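Local structure of glycosyl hydrolase family 62 protein (Coprinopsis cinerea, 5B6T) at residues 155-167 / 181-195. The protein is an alpha-L-arabinofuranosidase of glycoside hydrolase family 62 that hydrolyses alpha-L-arabinofuranosidic bonds, probably those of the side chains of arabinoxylan. Sequence-based numbering, arbitrary orientation.
Sequences LFSSDDNGHLYRS and PVIAMQDSNKNRLFE
The Asp160 carboxylate stacks on one face of the Phe194 ring, the two planes only 8° apart. OD1 of Asp160 lies 3.6 Å above the ring plane, offset toward the rim. At the ring edge lies Lys190 O. The His163 ring meets Gln186 OE1 at its edge, and Asp159 OD2 accepts from His163 ND1 through its syn lone pair.

Strands 163-170 and 182-186 form the outer antiparallel pair of a four-stranded sheet, a blade of the five-bladed beta-propeller of this family. A classic beta bulge shifts the register: Ala184 and Met185 both face Leu164. Leu164 O accepts from Ala184 N at 2.8 Å and weakly from Met185 N at 3.4 Å. Beyond the bulge, Tyr165 CE1 packs on Ile183 CG1 at 3.7 Å.

The loop then leads to Glu195, whose side chain lies near the bound lead ion and forms a salt bridge with Arg221. Glu195 CG lies between the backbone N and the carbonyl carbon (chi1 61°), and the extended chain beyond it brings Glu195 OE1 to 2.7 Å from Asp160 OD1. With an alanine here in place of the Phe194 ring, the Asp160 carboxylate would lose the face it stacks on and is likely to be freer to turn beside Glu195. Water 3 donates to both Asp160 OD2, at 2.8 Å, and Glu195 OE1.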
loop_
_atom_site.group_PDB
_atom_site.type_symbol
_atom_site.label_atom_id
_atom_site.label_comp_id
_atom_site.label_asym_id
_atom_site.label_seq_id
_atom_site.Cartn_x
_atom_site.Cartn_y
_atom_site.Cartn_z
ATOM N N LEU A 155 0.418 9.071 -10.538
ATOM C CA LEU A 155 0.630 9.185 -9.109
ATOM C C LEU A 155 -0.723 9.382 -8.432
ATOM O O LEU A 155 -1.405 10.411 -8.620
ATOM C CB LEU A 155 1.583 10.354 -8.816
ATOM C CG LEU A 155 1.805 10.697 -7.331
ATOM C CD1 LEU A 155 2.399 9.524 -6.559
ATOM C CD2 LEU A 155 2.688 11.919 -7.174
ATOM N N PHE A 156 -1.130 8.365 -7.691
ATOM C CA PHE A 156 -2.375 8.388 -6.952
ATOM C C PHE A 156 -2.135 8.774 -5.501
ATOM O O PHE A 156 -1.103 8.471 -4.915
ATOM C CB PHE A 156 -3.046 7.005 -6.969
ATOM C CG PHE A 156 -3.572 6.586 -8.319
ATOM C CD1 PHE A 156 -2.742 5.987 -9.293
ATOM C CD2 PHE A 156 -4.898 6.780 -8.615
ATOM C CE1 PHE A 156 -3.268 5.602 -10.516
ATOM C CE2 PHE A 156 -5.412 6.385 -9.826
ATOM C CZ PHE A 156 -4.603 5.797 -10.772
ATOM N N SER A 157 -3.147 9.372 -4.890
ATOM C CA SER A 157 -3.115 9.722 -3.485
ATOM C C SER A 157 -4.551 9.914 -2.967
ATOM O O SER A 157 -5.501 10.115 -3.741
ATOM C CB SER A 157 -2.237 10.975 -3.281
ATOM O OG SER A 157 -2.830 12.140 -3.830
ATOM N N SER A 158 -4.681 9.866 -1.642
ATOM C CA SER A 158 -5.940 10.016 -0.945
ATOM C C SER A 158 -5.944 11.192 0.025
ATOM O O SER A 158 -4.903 11.712 0.378
ATOM C CB SER A 158 -6.214 8.723 -0.159
ATOM O OG SER A 158 -6.393 7.658 -1.044
ATOM N N ASP A 159 -7.143 11.604 0.475
ATOM C CA ASP A 159 -7.215 12.669 1.454
ATOM C C ASP A 159 -7.947 12.318 2.745
ATOM O O ASP A 159 -8.231 13.209 3.536
ATOM C CB ASP A 159 -7.798 13.951 0.840
ATOM C CG ASP A 159 -9.195 13.781 0.292
ATOM O OD1 ASP A 159 -9.813 12.704 0.452
ATOM O OD2 ASP A 159 -9.707 14.788 -0.255
ATOM N N ASP A 160 -8.266 11.046 2.959
ATOM C CA ASP A 160 -9.105 10.644 4.096
ATOM C C ASP A 160 -10.429 11.413 4.119
ATOM O O ASP A 160 -11.041 11.570 5.181
ATOM C CB ASP A 160 -8.370 10.885 5.428
ATOM C CG ASP A 160 -7.304 9.859 5.725
ATOM O OD1 ASP A 160 -7.324 8.761 5.072
ATOM O OD2 ASP A 160 -6.466 10.128 6.643
ATOM N N ASN A 161 -10.855 11.883 2.955
ATOM C CA ASN A 161 -12.097 12.650 2.833
ATOM C C ASN A 161 -12.905 12.233 1.636
ATOM O O ASN A 161 -13.759 12.988 1.167
ATOM C CB ASN A 161 -11.840 14.163 2.766
ATOM C CG ASN A 161 -13.060 14.965 3.197
ATOM O OD1 ASN A 161 -13.785 14.579 4.113
ATOM N ND2 ASN A 161 -13.289 16.104 2.516
ATOM N N GLY A 162 -12.670 11.011 1.164
ATOM C CA GLY A 162 -13.509 10.478 0.118
ATOM C C GLY A 162 -13.094 10.823 -1.292
ATOM O O GLY A 162 -13.900 10.628 -2.208
ATOM N N HIS A 163 -11.850 11.285 -1.503
ATOM C CA HIS A 163 -11.361 11.548 -2.852
ATOM C C HIS A 163 -10.122 10.742 -3.107
ATOM O O HIS A 163 -9.267 10.635 -2.240
ATOM C CB HIS A 163 -11.032 13.027 -3.057
ATOM C CG HIS A 163 -12.152 13.930 -2.659
ATOM N ND1 HIS A 163 -12.154 14.628 -1.473
ATOM C CD2 HIS A 163 -13.321 14.223 -3.273
ATOM C CE1 HIS A 163 -13.307 15.266 -1.344
ATOM N NE2 HIS A 163 -14.019 15.059 -2.440
ATOM N N LEU A 164 -10.046 10.169 -4.299
ATOM C CA LEU A 164 -8.835 9.566 -4.835
ATOM C C LEU A 164 -8.357 10.460 -5.964
ATOM O O LEU A 164 -9.091 10.707 -6.920
ATOM C CB LEU A 164 -9.133 8.172 -5.387
ATOM C CG LEU A 164 -7.967 7.446 -6.078
ATOM C CD1 LEU A 164 -6.850 7.080 -5.102
ATOM C CD2 LEU A 164 -8.481 6.192 -6.761
ATOM N N TYR A 165 -7.135 10.946 -5.854
ATOM C CA TYR A 165 -6.545 11.848 -6.841
ATOM C C TYR A 165 -5.538 11.128 -7.726
ATOM O O TYR A 165 -4.890 10.146 -7.294
ATOM C CB TYR A 165 -5.812 12.998 -6.158
ATOM C CG TYR A 165 -6.682 13.788 -5.214
ATOM C CD1 TYR A 165 -7.479 14.802 -5.679
ATOM C CD2 TYR A 165 -6.685 13.529 -3.849
ATOM C CE1 TYR A 165 -8.303 15.503 -4.820
ATOM C CE2 TYR A 165 -7.518 14.226 -2.971
ATOM C CZ TYR A 165 -8.321 15.220 -3.469
ATOM O OH TYR A 165 -9.117 15.958 -2.622
ATOM N N ARG A 166 -5.374 11.656 -8.939
ATOM C CA ARG A 166 -4.422 11.097 -9.896
ATOM C C ARG A 166 -3.751 12.200 -10.739
ATOM O O ARG A 166 -4.458 12.986 -11.384
ATOM C CB ARG A 166 -5.129 10.119 -10.816
ATOM C CG ARG A 166 -4.212 9.354 -11.763
ATOM C CD ARG A 166 -4.918 8.579 -12.859
ATOM N NE ARG A 166 -5.730 9.454 -13.716
ATOM C CZ ARG A 166 -5.249 10.202 -14.700
ATOM N NH1 ARG A 166 -3.970 10.194 -14.994
ATOM N NH2 ARG A 166 -6.070 10.970 -15.393
ATOM N N SER A 167 -2.415 12.260 -10.686
ATOM C CA SER A 167 -1.601 13.094 -11.587
ATOM C C SER A 167 -0.892 12.191 -12.554
ATOM O O SER A 167 -0.739 10.974 -12.329
ATOM C CB SER A 167 -0.548 13.902 -10.823
ATOM O OG SER A 167 -1.145 14.907 -10.017
ATOM N N PRO A 181 -3.402 17.194 -10.113
ATOM C CA PRO A 181 -4.257 16.002 -10.071
ATOM C C PRO A 181 -5.693 16.240 -10.509
ATOM O O PRO A 181 -6.216 17.351 -10.369
ATOM C CB PRO A 181 -4.234 15.581 -8.595
ATOM C CG PRO A 181 -3.187 16.410 -7.948
ATOM C CD PRO A 181 -2.991 17.625 -8.772
ATOM N N VAL A 182 -6.320 15.185 -11.036
ATOM C CA VAL A 182 -7.785 15.140 -11.212
ATOM C C VAL A 182 -8.344 14.249 -10.102
ATOM O O VAL A 182 -7.607 13.504 -9.459
ATOM C CB VAL A 182 -8.226 14.626 -12.611
ATOM C CG1 VAL A 182 -7.700 15.567 -13.698
ATOM C CG2 VAL A 182 -7.789 13.189 -12.840
ATOM N N ILE A 183 -9.631 14.344 -9.848
ATOM C CA ILE A 183 -10.305 13.421 -8.928
ATOM C C ILE A 183 -10.642 12.189 -9.765
ATOM O O ILE A 183 -11.481 12.232 -10.691
ATOM C CB ILE A 183 -11.554 14.061 -8.253
ATOM C CG1 ILE A 183 -11.095 15.152 -7.262
ATOM C CG2 ILE A 183 -12.345 12.978 -7.521
ATOM C CD1 ILE A 183 -12.160 16.102 -6.741
ATOM N N ALA A 184 -9.913 11.107 -9.522
ATOM C CA ALA A 184 -10.136 9.849 -10.217
ATOM C C ALA A 184 -11.397 9.100 -9.749
ATOM O O ALA A 184 -12.020 8.354 -10.520
ATOM C CB ALA A 184 -8.930 8.952 -10.032
ATOM N N MET A 185 -11.724 9.249 -8.474
ATOM C CA MET A 185 -12.896 8.624 -7.882
ATOM C C MET A 185 -13.245 9.397 -6.617
ATOM O O MET A 185 -12.363 9.942 -5.933
ATOM C CB MET A 185 -12.637 7.149 -7.526
ATOM C CG MET A 185 -13.902 6.429 -7.105
ATOM S SD MET A 185 -13.563 4.689 -6.776
ATOM C CE MET A 185 -13.567 4.044 -8.429
ATOM N N GLN A 186 -14.526 9.440 -6.303
ATOM C CA GLN A 186 -14.970 10.087 -5.081
ATOM C C GLN A 186 -16.246 9.508 -4.554
ATOM O O GLN A 186 -17.008 8.861 -5.296
ATOM C CB GLN A 186 -15.100 11.590 -5.262
ATOM C CG GLN A 186 -16.141 12.015 -6.249
ATOM C CD GLN A 186 -15.982 13.481 -6.594
ATOM O OE1 GLN A 186 -15.724 14.307 -5.731
ATOM N NE2 GLN A 186 -16.050 13.790 -7.878
ATOM N N ASP A 187 -16.439 9.686 -3.248
ATOM C CA ASP A 187 -17.697 9.343 -2.600
ATOM C C ASP A 187 -18.050 10.433 -1.610
ATOM O O ASP A 187 -17.182 10.915 -0.898
ATOM C CB ASP A 187 -17.593 8.001 -1.876
ATOM C CG ASP A 187 -18.944 7.324 -1.692
ATOM O OD1 ASP A 187 -19.741 7.785 -0.848
ATOM O OD2 ASP A 187 -19.226 6.333 -2.391
ATOM N N SER A 188 -19.327 10.819 -1.555
ATOM C CA SER A 188 -19.764 11.788 -0.545
ATOM C C SER A 188 -19.645 11.257 0.889
ATOM O O SER A 188 -19.568 12.054 1.825
ATOM C CB SER A 188 -21.213 12.199 -0.800
ATOM O OG SER A 188 -22.049 11.046 -0.736
ATOM N N ASN A 189 -19.593 9.934 1.062
ATOM C CA ASN A 189 -19.295 9.345 2.359
ATOM C C ASN A 189 -17.823 8.929 2.386
ATOM O O ASN A 189 -17.434 7.930 1.756
ATOM C CB ASN A 189 -20.206 8.136 2.619
ATOM C CG ASN A 189 -19.922 7.468 3.946
ATOM O OD1 ASN A 189 -19.023 7.852 4.671
ATOM N ND2 ASN A 189 -20.682 6.436 4.262
ATOM N N LYS A 190 -17.007 9.710 3.084
ATOM C CA LYS A 190 -15.572 9.441 3.128
ATOM C C LYS A 190 -15.244 8.024 3.590
ATOM O O LYS A 190 -14.226 7.458 3.158
ATOM C CB LYS A 190 -14.839 10.466 3.993
ATOM C CG LYS A 190 -15.202 10.393 5.460
ATOM C CD LYS A 190 -14.529 11.516 6.262
ATOM C CE LYS A 190 -14.774 11.363 7.752
ATOM N NZ LYS A 190 -14.051 12.406 8.542
ATOM N N ASN A 191 -16.081 7.429 4.420
ATOM C CA ASN A 191 -15.811 6.074 4.903
ATOM C C ASN A 191 -15.856 5.035 3.780
ATOM O O ASN A 191 -15.228 4.016 3.895
ATOM C CB ASN A 191 -16.799 5.700 5.998
ATOM C CG ASN A 191 -16.442 6.320 7.348
ATOM O OD1 ASN A 191 -15.493 7.071 7.478
ATOM N ND2 ASN A 191 -17.207 5.962 8.363
ATOM N N ARG A 192 -16.591 5.303 2.710
ATOM C CA ARG A 192 -16.700 4.369 1.592
ATOM C C ARG A 192 -15.459 4.370 0.700
ATOM O O ARG A 192 -15.225 3.406 -0.030
ATOM C CB ARG A 192 -17.922 4.683 0.732
ATOM C CG ARG A 192 -19.250 4.474 1.420
ATOM C CD ARG A 192 -19.586 3.008 1.534
ATOM N NE ARG A 192 -19.928 2.419 0.240
ATOM C CZ ARG A 192 -20.276 1.144 0.015
ATOM N NH1 ARG A 192 -20.305 0.229 0.996
ATOM N NH2 ARG A 192 -20.566 0.797 -1.234
ATOM N N LEU A 193 -14.649 5.426 0.774
ATOM C CA LEU A 193 -13.473 5.562 -0.099
ATOM C C LEU A 193 -12.416 6.315 0.695
ATOM O O LEU A 193 -12.137 7.499 0.473
ATOM C CB LEU A 193 -13.863 6.280 -1.385
ATOM C CG LEU A 193 -12.864 6.177 -2.536
ATOM C CD1 LEU A 193 -12.915 4.805 -3.185
ATOM C CD2 LEU A 193 -13.107 7.269 -3.569
ATOM N N PHE A 194 -11.845 5.612 1.671
ATOM C CA PHE A 194 -11.148 6.300 2.755
ATOM C C PHE A 194 -9.669 6.538 2.501
ATOM O O PHE A 194 -9.221 7.680 2.494
ATOM C CB PHE A 194 -11.383 5.589 4.082
ATOM C CG PHE A 194 -10.957 6.406 5.270
ATOM C CD1 PHE A 194 -11.596 7.602 5.568
ATOM C CD2 PHE A 194 -9.938 5.984 6.085
ATOM C CE1 PHE A 194 -11.181 8.366 6.652
ATOM C CE2 PHE A 194 -9.539 6.731 7.181
ATOM C CZ PHE A 194 -10.149 7.928 7.458
ATOM N N GLU A 195 -8.889 5.486 2.300
ATOM C CA GLU A 195 -7.455 5.681 2.029
ATOM C C GLU A 195 -6.865 4.399 1.444
ATOM O O GLU A 195 -7.618 3.483 1.080
ATOM C CB GLU A 195 -6.738 6.082 3.324
ATOM C CG GLU A 195 -6.827 5.045 4.440
ATOM C CD GLU A 195 -6.386 5.525 5.810
ATOM O OE1 GLU A 195 -5.946 6.661 6.008
ATOM O OE2 GLU A 195 -6.444 4.734 6.785
HETATM O O HOH W 1 -9.916 9.676 0.711
HETATM O O HOH W 2 -11.424 13.046 7.412
HETATM O O HOH W 3 -4.334 8.640 7.565
HETATM O O HOH W 4 -16.246 13.314 0.065
HETATM O O HOH W 5 -16.289 16.151 -3.480
#